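Local coordinates for 2-hydroxyhepta-2,4-diene-1,7-dioate isomerase (Corynebacterium glutamicum, PDB 4DBF), which probably acts as a magnesium-dependent lyase or isomerase of the fumarylacetoacetate hydrolase (FAH) family, with oxaloacetate decarboxylation as its likely reaction, at residues Leu75-Pro80 with Pro194-Asp199; Thr108-Pro113 with Ile165-Ser170; Gly119-Ile124 with Gly268-Ile273; Glu134-Leu139 with Arg182-Asp187; Gln221-Ser226 with Gly261-Val266. All coordinates share one frame; numbering follows the deposited sequence.

Contact 1: Leu75-Pro80 with Pro194-Asp199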
# COMPACT_ATOMS: atom_id res chain seq x y z
N LEU A 75 -2.98 18.58 10.12
CA LEU A 75 -3.11 17.63 9.03
C LEU A 75 -2.80 16.23 9.55
O LEU A 75 -2.37 16.10 10.62
CB LEU A 75 -2.16 17.97 7.89
CG LEU A 75 -2.14 19.38 7.33
CD1 LEU A 75 -1.06 19.56 6.31
CD2 LEU A 75 -3.47 19.75 6.74
N ALA A 76 -3.00 15.21 8.75
CA ALA A 76 -2.52 13.90 9.11
C ALA A 76 -1.05 14.06 9.43
O ALA A 76 -0.37 14.63 8.70
CB ALA A 76 -2.70 12.94 7.96
N PRO A 77 -0.61 13.55 10.56
CA PRO A 77 0.75 13.78 11.01
C PRO A 77 1.84 13.11 10.20
O PRO A 77 2.94 13.43 10.38
CB PRO A 77 0.73 13.30 12.45
CG PRO A 77 -0.36 12.37 12.54
CD PRO A 77 -1.39 12.86 11.59
N MET A 78 1.51 12.20 9.32
CA MET A 78 2.46 11.59 8.40
C MET A 78 1.82 11.35 7.03
O MET A 78 0.65 11.24 6.91
CB MET A 78 2.89 10.20 8.84
CG MET A 78 3.91 10.12 9.94
SD MET A 78 5.52 10.80 9.61
CE MET A 78 5.91 11.31 11.25
N LEU A 79 2.68 11.17 6.06
CA LEU A 79 2.28 10.70 4.77
C LEU A 79 2.93 9.34 4.60
O LEU A 79 3.96 9.21 4.06
CB LEU A 79 2.73 11.65 3.70
CG LEU A 79 2.12 13.03 3.76
CD1 LEU A 79 2.61 13.83 2.57
CD2 LEU A 79 0.63 12.99 3.80
N PRO A 80 2.29 8.34 5.13
CA PRO A 80 2.91 7.03 5.19
C PRO A 80 3.04 6.35 3.84
O PRO A 80 2.16 6.49 3.09
CB PRO A 80 1.97 6.24 6.06
CG PRO A 80 0.67 6.90 5.90
CD PRO A 80 0.93 8.33 5.64
N PRO A 194 -4.51 13.21 16.34
CA PRO A 194 -4.19 14.53 15.81
C PRO A 194 -2.72 14.89 15.73
O PRO A 194 -2.40 15.84 15.12
CB PRO A 194 -4.82 15.45 16.84
CG PRO A 194 -4.69 14.71 18.07
CD PRO A 194 -4.96 13.29 17.73
N TRP A 195 -1.89 14.12 16.38
CA TRP A 195 -0.47 14.29 16.35
C TRP A 195 0.14 13.04 16.87
O TRP A 195 -0.56 12.15 17.26
CB TRP A 195 -0.06 15.48 17.20
CG TRP A 195 -0.72 15.51 18.53
CD1 TRP A 195 -0.63 14.59 19.53
CD2 TRP A 195 -1.65 16.50 19.02
NE1 TRP A 195 -1.40 14.95 20.57
CE2 TRP A 195 -2.04 16.08 20.32
CE3 TRP A 195 -2.17 17.65 18.53
CZ2 TRP A 195 -2.89 16.80 21.09
CZ3 TRP A 195 -3.04 18.36 19.30
CH2 TRP A 195 -3.39 17.95 20.56
N ILE A 196 1.44 12.95 16.85
CA ILE A 196 2.11 11.74 17.20
C ILE A 196 2.75 11.95 18.62
O ILE A 196 3.55 12.89 18.83
CB ILE A 196 3.18 11.42 16.19
CG1 ILE A 196 2.51 11.09 14.81
CG2 ILE A 196 4.08 10.24 16.69
CD1 ILE A 196 3.52 11.09 13.73
N GLU A 197 2.34 11.12 19.57
CA GLU A 197 2.87 11.21 20.96
C GLU A 197 4.11 10.33 21.03
O GLU A 197 4.00 9.11 20.93
CB GLU A 197 1.84 10.75 21.99
CG GLU A 197 2.41 10.70 23.47
CD GLU A 197 2.98 12.08 23.88
OE1 GLU A 197 2.20 13.03 24.07
OE2 GLU A 197 4.20 12.25 23.97
N THR A 198 5.27 10.93 21.20
CA THR A 198 6.54 10.17 21.16
C THR A 198 6.93 9.66 22.60
O THR A 198 7.76 8.77 22.75
CB THR A 198 7.71 10.98 20.63
OG1 THR A 198 8.07 11.98 21.60
CG2 THR A 198 7.35 11.64 19.23
N ASP A 199 6.31 10.20 23.63
CA ASP A 199 6.56 9.64 25.01
C ASP A 199 5.71 8.37 25.13
O ASP A 199 4.64 8.39 25.70
CB ASP A 199 6.23 10.68 26.10
CG ASP A 199 6.49 10.19 27.55
OD1 ASP A 199 7.02 9.07 27.77
OD2 ASP A 199 6.10 10.97 28.45
O HOH W 1 -0.82 16.52 12.71

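Contact 2: Thr108-Pro113 with Ile165-Ser170. With MG (magnesium ion), chain C.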
# COMPACT_ATOMS: atom_id res chain seq x y z
N THR A 108 -5.28 -11.09 11.63
CA THR A 108 -4.84 -11.09 10.28
C THR A 108 -4.41 -9.69 9.88
O THR A 108 -4.98 -8.75 10.31
CB THR A 108 -5.96 -11.58 9.36
OG1 THR A 108 -5.47 -11.87 8.07
CG2 THR A 108 -7.06 -10.57 9.29
N LEU A 109 -3.42 -9.60 9.03
CA LEU A 109 -2.89 -8.37 8.56
C LEU A 109 -3.60 -7.93 7.30
O LEU A 109 -3.96 -8.73 6.51
CB LEU A 109 -1.42 -8.60 8.27
CG LEU A 109 -0.46 -7.59 7.73
CD1 LEU A 109 0.95 -8.07 8.00
CD2 LEU A 109 -0.69 -7.46 6.26
N PHE A 110 -3.79 -6.65 7.12
CA PHE A 110 -4.24 -6.12 5.85
C PHE A 110 -3.66 -4.72 5.60
O PHE A 110 -3.04 -4.15 6.45
CB PHE A 110 -5.76 -6.18 5.70
CG PHE A 110 -6.50 -5.28 6.60
CD1 PHE A 110 -6.78 -5.65 7.86
CD2 PHE A 110 -6.93 -4.08 6.17
CE1 PHE A 110 -7.45 -4.83 8.70
CE2 PHE A 110 -7.59 -3.24 7.00
CZ PHE A 110 -7.85 -3.61 8.28
N LEU A 111 -3.88 -4.22 4.40
CA LEU A 111 -3.34 -2.94 4.01
C LEU A 111 -4.42 -1.92 3.74
O LEU A 111 -5.40 -2.26 3.19
CB LEU A 111 -2.47 -3.08 2.79
CG LEU A 111 -1.29 -4.04 2.89
CD1 LEU A 111 -0.63 -4.32 1.58
CD2 LEU A 111 -0.31 -3.53 3.88
N LYS A 112 -4.18 -0.67 4.13
CA LYS A 112 -4.94 0.47 3.64
C LYS A 112 -3.98 1.29 2.79
O LYS A 112 -2.88 1.44 3.15
CB LYS A 112 -5.51 1.33 4.76
CG LYS A 112 -6.65 0.73 5.55
CD LYS A 112 -6.96 1.50 6.82
CE LYS A 112 -8.01 2.58 6.65
NZ LYS A 112 -9.39 2.10 6.63
N PRO A 113 -4.43 1.77 1.64
CA PRO A 113 -3.58 2.51 0.74
C PRO A 113 -3.36 3.91 1.28
O PRO A 113 -4.22 4.39 1.96
CB PRO A 113 -4.41 2.57 -0.51
CG PRO A 113 -5.78 2.68 -0.02
CD PRO A 113 -5.83 1.82 1.20
N ILE A 165 -5.96 6.31 14.79
CA ILE A 165 -6.51 6.09 13.43
C ILE A 165 -7.99 5.71 13.52
O ILE A 165 -8.41 5.04 14.45
CB ILE A 165 -5.67 5.05 12.62
CG1 ILE A 165 -6.24 4.92 11.19
CG2 ILE A 165 -5.62 3.61 13.33
CD1 ILE A 165 -5.39 4.12 10.24
N ASN A 166 -8.79 6.17 12.56
CA ASN A 166 -10.19 5.74 12.44
C ASN A 166 -10.18 4.79 11.23
O ASN A 166 -10.01 5.25 10.07
CB ASN A 166 -11.11 6.99 12.25
CG ASN A 166 -12.56 6.62 12.31
OD1 ASN A 166 -12.90 5.43 12.16
ND2 ASN A 166 -13.43 7.62 12.51
N ASP A 167 -10.28 3.48 11.45
CA ASP A 167 -10.19 2.51 10.34
C ASP A 167 -11.63 2.37 9.79
O ASP A 167 -12.37 1.43 10.14
CB ASP A 167 -9.63 1.17 10.89
CG ASP A 167 -9.56 0.08 9.85
OD1 ASP A 167 -9.65 0.32 8.63
OD2 ASP A 167 -9.41 -1.09 10.25
N VAL A 168 -12.01 3.29 8.91
CA VAL A 168 -13.40 3.39 8.44
C VAL A 168 -13.57 2.23 7.47
O VAL A 168 -12.66 1.95 6.72
CB VAL A 168 -13.58 4.72 7.70
CG1 VAL A 168 -14.95 4.81 7.09
CG2 VAL A 168 -13.33 5.91 8.73
N SER A 169 -14.72 1.55 7.51
CA SER A 169 -14.92 0.29 6.81
C SER A 169 -16.40 0.19 6.34
O SER A 169 -17.31 0.34 7.21
CB SER A 169 -14.72 -0.88 7.82
OG SER A 169 -13.60 -0.62 8.72
N SER A 170 -16.62 -0.04 5.05
CA SER A 170 -17.97 -0.39 4.53
C SER A 170 -18.20 -1.86 4.87
O SER A 170 -17.56 -2.73 4.25
CB SER A 170 -18.03 -0.22 3.02
OG SER A 170 -19.27 -0.76 2.49
MG MG C . -9.62 -2.24 12.12
O HOH W 2 -9.92 -4.04 11.15
O HOH W 3 -7.51 -2.70 12.12
O HOH W 4 -10.14 -3.21 13.85

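Contact 3: Gly119-Ile124 with Gly268-Ile273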
# COMPACT_ATOMS: atom_id res chain seq x y z
N GLY A 119 -6.74 13.83 7.42
CA GLY A 119 -6.42 14.42 8.68
C GLY A 119 -7.58 14.76 9.57
O GLY A 119 -8.69 14.55 9.21
N PRO A 120 -7.29 15.34 10.72
CA PRO A 120 -8.33 15.79 11.64
C PRO A 120 -9.27 16.78 10.99
O PRO A 120 -8.82 17.63 10.31
CB PRO A 120 -7.56 16.44 12.74
CG PRO A 120 -6.26 15.81 12.70
CD PRO A 120 -5.97 15.47 11.30
N GLU A 121 -10.54 16.64 11.25
CA GLU A 121 -11.60 17.50 10.74
C GLU A 121 -11.91 17.42 9.25
O GLU A 121 -12.85 17.99 8.84
CB GLU A 121 -11.48 18.95 11.18
CG GLU A 121 -11.20 19.15 12.63
CD GLU A 121 -12.25 18.62 13.56
OE1 GLU A 121 -13.39 18.42 13.18
OE2 GLU A 121 -11.93 18.44 14.73
N SER A 122 -11.15 16.67 8.48
CA SER A 122 -11.47 16.45 7.09
C SER A 122 -12.62 15.48 6.93
O SER A 122 -12.72 14.53 7.63
CB SER A 122 -10.29 15.85 6.36
OG SER A 122 -9.36 16.79 6.02
N PRO A 123 -13.46 15.71 5.96
CA PRO A 123 -14.62 14.85 5.79
C PRO A 123 -14.26 13.45 5.35
O PRO A 123 -13.41 13.24 4.53
CB PRO A 123 -15.44 15.56 4.73
CG PRO A 123 -14.90 16.90 4.63
CD PRO A 123 -13.48 16.81 5.00
N ILE A 124 -14.95 12.50 5.92
CA ILE A 124 -14.98 11.15 5.45
C ILE A 124 -16.03 11.10 4.34
O ILE A 124 -17.17 11.26 4.58
CB ILE A 124 -15.40 10.19 6.57
CG1 ILE A 124 -14.37 10.17 7.69
CG2 ILE A 124 -15.64 8.81 6.03
CD1 ILE A 124 -14.87 9.61 8.98
N GLY A 268 -23.83 13.82 7.22
CA GLY A 268 -24.24 14.65 8.39
C GLY A 268 -23.70 14.30 9.77
O GLY A 268 -23.66 15.18 10.64
N ASP A 269 -23.35 13.03 10.01
CA ASP A 269 -22.84 12.60 11.30
C ASP A 269 -21.49 13.25 11.54
O ASP A 269 -20.87 13.85 10.63
CB ASP A 269 -22.66 11.05 11.38
CG ASP A 269 -23.99 10.32 11.34
OD1 ASP A 269 -25.06 11.04 11.41
OD2 ASP A 269 -24.00 9.06 11.24
N TYR A 270 -21.03 13.08 12.78
CA TYR A 270 -19.70 13.48 13.12
C TYR A 270 -19.19 12.37 14.01
O TYR A 270 -19.91 11.88 14.85
CB TYR A 270 -19.70 14.80 13.91
CG TYR A 270 -18.31 15.35 14.18
CD1 TYR A 270 -17.66 16.16 13.23
CD2 TYR A 270 -17.65 15.07 15.36
CE1 TYR A 270 -16.35 16.67 13.48
CE2 TYR A 270 -16.35 15.61 15.64
CZ TYR A 270 -15.72 16.39 14.68
OH TYR A 270 -14.48 16.90 14.97
N ILE A 271 -17.93 11.99 13.83
CA ILE A 271 -17.32 10.91 14.61
C ILE A 271 -16.03 11.37 15.31
O ILE A 271 -15.17 11.98 14.69
CB ILE A 271 -17.08 9.61 13.71
CG1 ILE A 271 -16.45 8.46 14.52
CG2 ILE A 271 -16.17 9.84 12.48
CD1 ILE A 271 -17.32 7.88 15.63
N GLU A 272 -15.90 11.10 16.60
CA GLU A 272 -14.73 11.54 17.31
C GLU A 272 -14.16 10.38 18.10
O GLU A 272 -14.82 9.85 19.02
CB GLU A 272 -15.10 12.68 18.26
CG GLU A 272 -13.95 13.32 19.01
CD GLU A 272 -14.47 14.45 19.90
OE1 GLU A 272 -15.14 14.17 20.90
OE2 GLU A 272 -14.22 15.62 19.58
N ILE A 273 -12.90 10.03 17.81
CA ILE A 273 -12.27 8.99 18.58
C ILE A 273 -11.47 9.67 19.69
O ILE A 273 -10.77 10.67 19.42
CB ILE A 273 -11.27 8.13 17.70
CG1 ILE A 273 -11.91 7.63 16.37
CG2 ILE A 273 -10.63 6.99 18.53
CD1 ILE A 273 -13.12 6.79 16.53

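Contact 4: Glu134-Leu139 with Arg182-Asp187. With MG (magnesium ion), chain C.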
# COMPACT_ATOMS: atom_id res chain seq x y z
N GLU A 134 -18.92 1.85 8.85
CA GLU A 134 -18.63 1.99 10.27
C GLU A 134 -17.24 2.54 10.53
O GLU A 134 -16.38 2.42 9.73
CB GLU A 134 -18.80 0.65 10.99
CG GLU A 134 -20.19 0.07 10.86
CD GLU A 134 -20.44 -1.18 11.66
OE1 GLU A 134 -19.52 -1.81 12.15
OE2 GLU A 134 -21.59 -1.52 11.82
N PHE A 135 -17.06 3.13 11.68
CA PHE A 135 -15.79 3.60 12.14
C PHE A 135 -15.17 2.56 13.04
O PHE A 135 -15.82 1.70 13.51
CB PHE A 135 -15.99 4.86 12.94
CG PHE A 135 -16.81 4.65 14.15
CD1 PHE A 135 -16.23 4.23 15.31
CD2 PHE A 135 -18.16 4.82 14.12
CE1 PHE A 135 -16.98 4.01 16.42
CE2 PHE A 135 -18.92 4.62 15.23
CZ PHE A 135 -18.32 4.22 16.38
N GLU A 136 -13.89 2.70 13.28
CA GLU A 136 -13.24 1.88 14.26
C GLU A 136 -12.12 2.70 14.85
O GLU A 136 -11.24 3.04 14.16
CB GLU A 136 -12.63 0.63 13.64
CG GLU A 136 -13.48 -0.21 12.73
CD GLU A 136 -12.83 -1.52 12.34
OE1 GLU A 136 -11.66 -1.53 12.07
OE2 GLU A 136 -13.51 -2.51 12.30
N GLY A 137 -12.17 3.01 16.12
CA GLY A 137 -11.09 3.72 16.75
C GLY A 137 -9.97 2.80 17.14
O GLY A 137 -10.19 1.85 17.79
N GLU A 138 -8.76 3.15 16.74
CA GLU A 138 -7.61 2.33 17.00
C GLU A 138 -6.39 3.09 17.40
O GLU A 138 -6.16 4.16 16.97
CB GLU A 138 -7.26 1.43 15.81
CG GLU A 138 -8.45 0.87 15.08
CD GLU A 138 -8.15 -0.25 14.10
OE1 GLU A 138 -7.08 -0.76 13.99
OE2 GLU A 138 -9.06 -0.63 13.42
N LEU A 139 -5.61 2.48 18.24
CA LEU A 139 -4.29 2.95 18.51
C LEU A 139 -3.39 2.68 17.31
O LEU A 139 -3.32 1.61 16.82
CB LEU A 139 -3.74 2.26 19.73
CG LEU A 139 -2.37 2.73 20.12
CD1 LEU A 139 -2.35 4.17 20.58
CD2 LEU A 139 -1.80 1.80 21.17
N ARG A 182 -10.88 -2.92 -0.64
CA ARG A 182 -11.78 -1.84 -1.10
C ARG A 182 -12.64 -1.20 -0.02
O ARG A 182 -12.69 0.04 0.14
CB ARG A 182 -12.64 -2.34 -2.31
CG ARG A 182 -13.45 -1.23 -2.95
CD ARG A 182 -14.01 -1.73 -4.31
NE ARG A 182 -15.02 -2.80 -4.12
CZ ARG A 182 -16.25 -2.79 -4.67
NH1 ARG A 182 -16.64 -1.76 -5.41
NH2 ARG A 182 -17.08 -3.83 -4.51
N ALA A 183 -13.26 -2.03 0.80
CA ALA A 183 -14.15 -1.56 1.88
C ALA A 183 -13.42 -0.61 2.83
O ALA A 183 -14.08 0.22 3.48
CB ALA A 183 -14.62 -2.75 2.75
N LYS A 184 -12.09 -0.80 3.00
CA LYS A 184 -11.37 -0.02 4.00
C LYS A 184 -10.42 0.99 3.35
O LYS A 184 -9.70 1.70 4.04
CB LYS A 184 -10.58 -0.97 4.88
CG LYS A 184 -11.51 -1.87 5.79
CD LYS A 184 -10.69 -2.72 6.69
CE LYS A 184 -11.60 -3.39 7.80
NZ LYS A 184 -11.61 -2.62 9.09
N GLY A 185 -10.39 0.98 2.02
CA GLY A 185 -9.32 1.63 1.24
C GLY A 185 -9.84 2.76 0.35
O GLY A 185 -9.05 3.40 -0.35
N ILE A 186 -11.14 3.05 0.45
CA ILE A 186 -11.76 4.19 -0.29
C ILE A 186 -11.07 5.50 0.21
O ILE A 186 -10.76 5.63 1.40
CB ILE A 186 -13.27 4.18 -0.09
CG1 ILE A 186 -13.85 3.04 -0.96
CG2 ILE A 186 -13.97 5.49 -0.55
CD1 ILE A 186 -15.27 2.49 -0.53
N ASP A 187 -10.79 6.44 -0.68
CA ASP A 187 -10.24 7.72 -0.29
C ASP A 187 -10.98 8.26 0.96
O ASP A 187 -12.15 8.22 1.02
CB ASP A 187 -10.37 8.75 -1.42
CG ASP A 187 -9.45 8.52 -2.59
OD1 ASP A 187 -8.70 7.60 -2.64
OD2 ASP A 187 -9.55 9.31 -3.52
MG MG C . -9.62 -2.24 12.12
O HOH W 5 -12.72 -4.59 11.00
O HOH W 3 -7.51 -2.70 12.12
O HOH W 2 -9.92 -4.04 11.15
O HOH W 4 -10.14 -3.21 13.85

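Contact 5: Gln221-Ser226 with Gly261-Val266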
# COMPACT_ATOMS: atom_id res chain seq x y z
N GLN A 221 -23.66 10.06 21.01
CA GLN A 221 -23.64 8.83 21.84
C GLN A 221 -22.29 8.05 21.81
O GLN A 221 -21.60 8.05 20.82
CB GLN A 221 -24.69 7.86 21.34
CG GLN A 221 -26.15 8.26 21.63
CD GLN A 221 -27.10 7.12 21.30
OE1 GLN A 221 -27.19 6.13 22.04
NE2 GLN A 221 -27.79 7.24 20.17
N LEU A 222 -21.99 7.33 22.88
CA LEU A 222 -20.79 6.50 22.99
C LEU A 222 -21.05 5.22 22.26
O LEU A 222 -21.91 4.44 22.66
CB LEU A 222 -20.47 6.20 24.48
CG LEU A 222 -19.24 5.37 24.91
CD1 LEU A 222 -17.92 5.97 24.37
CD2 LEU A 222 -19.13 5.26 26.44
N LYS A 223 -20.33 4.99 21.18
CA LYS A 223 -20.64 3.88 20.28
C LYS A 223 -19.44 2.95 20.12
O LYS A 223 -19.51 1.94 19.43
CB LYS A 223 -21.14 4.44 18.95
CG LYS A 223 -22.56 5.06 19.02
CD LYS A 223 -23.62 3.98 19.25
CE LYS A 223 -25.04 4.53 19.11
NZ LYS A 223 -26.02 3.43 18.87
N GLN A 224 -18.39 3.27 20.85
CA GLN A 224 -17.25 2.40 21.08
C GLN A 224 -16.58 2.68 22.42
O GLN A 224 -16.33 3.79 22.74
CB GLN A 224 -16.20 2.44 19.96
CG GLN A 224 -15.04 1.49 20.15
CD GLN A 224 -13.86 1.74 19.22
OE1 GLN A 224 -12.74 1.45 19.55
NE2 GLN A 224 -14.13 2.25 18.07
N ASP A 225 -16.29 1.63 23.15
CA ASP A 225 -15.78 1.74 24.48
C ASP A 225 -14.93 0.52 24.74
O ASP A 225 -15.37 -0.43 25.35
CB ASP A 225 -16.97 1.77 25.42
CG ASP A 225 -16.62 2.18 26.82
OD1 ASP A 225 -15.49 2.54 27.11
OD2 ASP A 225 -17.52 2.15 27.65
N SER A 226 -13.72 0.55 24.23
CA SER A 226 -12.82 -0.56 24.24
C SER A 226 -11.55 -0.24 25.04
O SER A 226 -11.41 0.82 25.55
CB SER A 226 -12.47 -0.95 22.80
OG SER A 226 -11.85 0.09 22.12
N GLY A 261 -17.20 -4.53 15.23
CA GLY A 261 -18.49 -3.94 14.88
C GLY A 261 -18.87 -2.77 15.75
O GLY A 261 -18.96 -2.90 16.97
N THR A 262 -19.08 -1.62 15.14
CA THR A 262 -19.47 -0.47 15.93
C THR A 262 -20.86 0.12 15.62
O THR A 262 -21.82 -0.29 16.22
CB THR A 262 -18.40 0.61 15.77
OG1 THR A 262 -18.28 0.95 14.38
CG2 THR A 262 -16.99 0.12 16.34
N GLU A 263 -20.96 1.06 14.69
CA GLU A 263 -22.24 1.66 14.34
C GLU A 263 -22.11 2.34 12.97
O GLU A 263 -21.12 3.06 12.71
CB GLU A 263 -22.71 2.69 15.39
CG GLU A 263 -24.01 3.50 15.02
CD GLU A 263 -25.34 2.76 15.31
OE1 GLU A 263 -25.42 1.94 16.27
OE2 GLU A 263 -26.31 3.03 14.56
N ALA A 264 -23.09 2.17 12.09
CA ALA A 264 -23.00 2.83 10.79
C ALA A 264 -23.09 4.36 10.87
O ALA A 264 -23.76 4.94 11.74
CB ALA A 264 -24.05 2.27 9.79
N MET A 265 -22.40 5.02 9.95
CA MET A 265 -22.32 6.46 9.91
C MET A 265 -22.95 6.86 8.60
O MET A 265 -22.77 6.16 7.59
CB MET A 265 -20.83 6.86 9.85
CG MET A 265 -20.09 6.51 11.07
SD MET A 265 -18.44 7.26 10.94
CE MET A 265 -17.68 6.57 9.56
N VAL A 266 -23.64 8.01 8.60
CA VAL A 266 -24.26 8.55 7.41
C VAL A 266 -23.96 10.04 7.21
O VAL A 266 -23.45 10.73 8.11
CB VAL A 266 -25.83 8.36 7.40
CG1 VAL A 266 -26.23 6.83 7.45
CG2 VAL A 266 -26.50 9.21 8.54

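Contact 1: Leu75-Pro80 with Pro194-Asp199
L75 and P194 offer their carbonyl oxygens to one ordered water, 1, which lies 2.6 Å from L75 O and 3.0 Å from P194 O. Both angles suit donation by the water, but other acceptors are in reach of the same two protons, so which pair it serves is not settled. Beside this polar link the contact is apolar and buried, and I196 is its hub. Its CG1 lies beside the backbone N (chi1 -67°) and the chain then extends, which carries CD1 out toward the loop. P77 meets the middle of this branch, with P77 CB 3.7 Å from I196 CG1, while the same ring CB stands 3.8 Å from I196 CD1. M78 approaches at about a right angle: bends at chi2 and chi3 bring its methyl back, and M78 CE rests 3.5 Å from I196 CD1, closer than carbon atoms usually pack. P194, which follows a cis peptide bond, places CG 3.6 Å above the centre of the W195 ring, so one indole face is occupied by the preceding residue; R22 adds a cation-pi contact to the indole. The loop of P77 and M78 joins strand 73-75, in the Rv2993c-like N-terminal region, to strand 83-87 of the FAA hydrolase region, so the contact packs this connection against strand 190-197 of the latter region. Strand 190-197 carries I196 between strands 22-28 and 159-170, and T163 of strand 159-170 touches both P77 and I196, while L160 of the same strand touches M78.

Contact 2: Thr108-Pro113 with Ile165-Ser170
Two bends in the K112 chain, at chi3 (92°) and chi4, fold its ammonium group onto D167, whose CG lies anti to the backbone N (chi1 177°), which carries the carboxylate toward the lysine. This is the magnesium site of the FAH family fold: D167 is the centre of an inverse gamma turn that interrupts strand 159-170, facing strand 108-112. The two carboxylate oxygens divide the work. K112 NZ donates to D167 OD1 at 2.7 Å, using the anti lone pair of that oxygen, in a buried salt bridge. D167 OD2 binds the magnesium ion at 2.2 Å and also accepts from K184 NZ; E136, E138 and waters 2, 3 and 4 complete the coordination. Because one oxygen faces the lysine and the other the metal, the rotation of the carboxylate is fixed from both ends. K112 NZ is itself held by the carbonyls of K184 and F189, so a second-shell lysine orients the metal ligand. The turn is braced locally as well: S169 OG donates to D167 O at 2.8 Å, from a position above the carbonyl plane. F110 comes at the carboxylate from the opposite direction, and W180 packs edge-to-face with its ring. With ring and carboxylate planes 27° apart, the phenyl presents its edge to the metal-binding oxygen, F110 CZ lying 3.6 Å from D167 OD2.

Contact 3: Gly119-Ile124 with Gly268-Ile273
The Y270 ring and the E121 carboxylate lie nearly coplanar, their planes 15° apart, and they meet at the hydroxyl end of the ring: E121 OE1 sits at the edge, in the ring plane, while T215 of the neighbouring strand 209-216 touches the tyrosine side chain. Y270 starts strand 270-275 of the five-stranded mixed sheet, and E121 is in a type II beta turn, G119 to S122, that leads toward edge strand 124-126. The turn explains the positive phi of E121 (69°), although its own closing bond from S122 N to G119 O is weak at 3.3 Å. From that position a bend at chi2 swings the acid over to the tyrosine. Y270 OH donates to E121 OE1 at 2.6 Å, reaching it on the syn side and 18° out of the carboxylate plane; the second oxygen is also near, with E121 OE2 3.0 Å from Y270 OH. This short bond ties the turn to the sheet at a partly exposed margin. A second, buried touch lies deeper, where V168 and F189 also pack on I124. There the two isoleucine side chains meet by their methyl groups, I124 CD1 being 3.7 Å from I271 CG2.

Contact 4: Glu134-Leu139 with Arg182-Asp187
The ammonium of K184 meets the carboxylate end of E136, the two chains crossing at about a right angle, and charge attraction comes first. K184 NZ stands 3.2 Å from E136 OE1 without a hydrogen bond across the pair, and the salt bridge to E136 OE2 is long at 3.7 Å. A bend at chi4 (-96°) turns the ammonium off the line of an otherwise extended chain; its firmer partners are S169 OG and the carboxylate of D167, whereas E136 OE2 pairs more strongly with R171. Metal bonds come next. E136 OE1 binds the magnesium ion at 2.2 Å and E138 OE2 at 2.1 Å, the glutamates reaching it from the same face of strand 133-143 because G137 separates them. Together with D167 they form the acidic metal triad of an FAH-type active site: the three carboxylate oxygens take one face of an octahedron, and each stands opposite a water. Water 3 is opposite E136, water 2 opposite E138 and water 4 opposite D167, positions that a substrate could plausibly take over. Water-mediated bonds form the third group. Water 5 donates to E136 OE2 at 2.6 Å and accepts from K184 NZ at 3.0 Å, thus bridging the two segments. K184 NZ also donates a hydrogen bond to metal-bound water 2; four acceptors thus surround NZ, one more than its protons, and must share them. Water 3 donates to E138 OE1 at 2.7 Å. D187, just beyond the weakly bonded helical turn of K184, forms a salt bridge to K148 of the second subunit.

Contact 5: Gln221-Ser226 with Gly261-Val266
K223 and E263 supply the direct polar link: K223 NZ donates to E263 OE1 at 3.1 Å as part of a salt bridge. The approach is far from the usual in-plane one, since the ammonium stands above the carboxylate, 69° out of its plane. Each chain bends at chi2, -69° in the lysine and 82° in the glutamate, and the two cross obliquely where both residues are partly open to solvent. T262 takes its polar bonds from the opposite quarter. Its OG1 is hydrogen-bonded to F135 O and its backbone N to E134 OE1, which leaves the carbon side of the residue to face strand 219-227. There T262 CB lies 4.0 Å from K223 O, and T262 CG2 packs against the amide end of Q224. Further along each segment the donors are also provided for: S226 OG is hydrogen-bonded to I210 O, and V266 N to D269 OD2. K223 and Q224 both stand opposite A212 in a classic beta bulge; K223 points toward the loop, and the extended chain of Q224 passes beside T262. The contact sets T262 and E263 of the loop against the bulge in strand 219-227, outermost of the five-stranded sheet within this chain. F135, on strand 133-143, touches both K223 and Q224, and M265 bonds through its backbone to V133, joining this sheet edge to the strand that carries the metal-binding glutamates.

In the fold
From the N terminus, contact 1 opens after strand 73-75 and closes at strand 190-197, tying the Rv2993c-like region to the FAA hydrolase region. Contact 2 lies inside that loop, closed by strand 159-170. Contact 3 opens at 119-124, crosses contacts 1 and 2, and closes only at 268-273, so contacts 4 and 5 both nest within it. Contact 4 also lies inside contact 1 and crosses contact 2, with which it shares the magnesium ion. Contact 5 follows contacts 1, 2 and 4 in series and meets contact 4 through F135 and T262, while P120 links contact 3 to contact 1. Contacts 2 to 5 join the metal site to the five-stranded sheet; contact 1 adds the N-terminal connection.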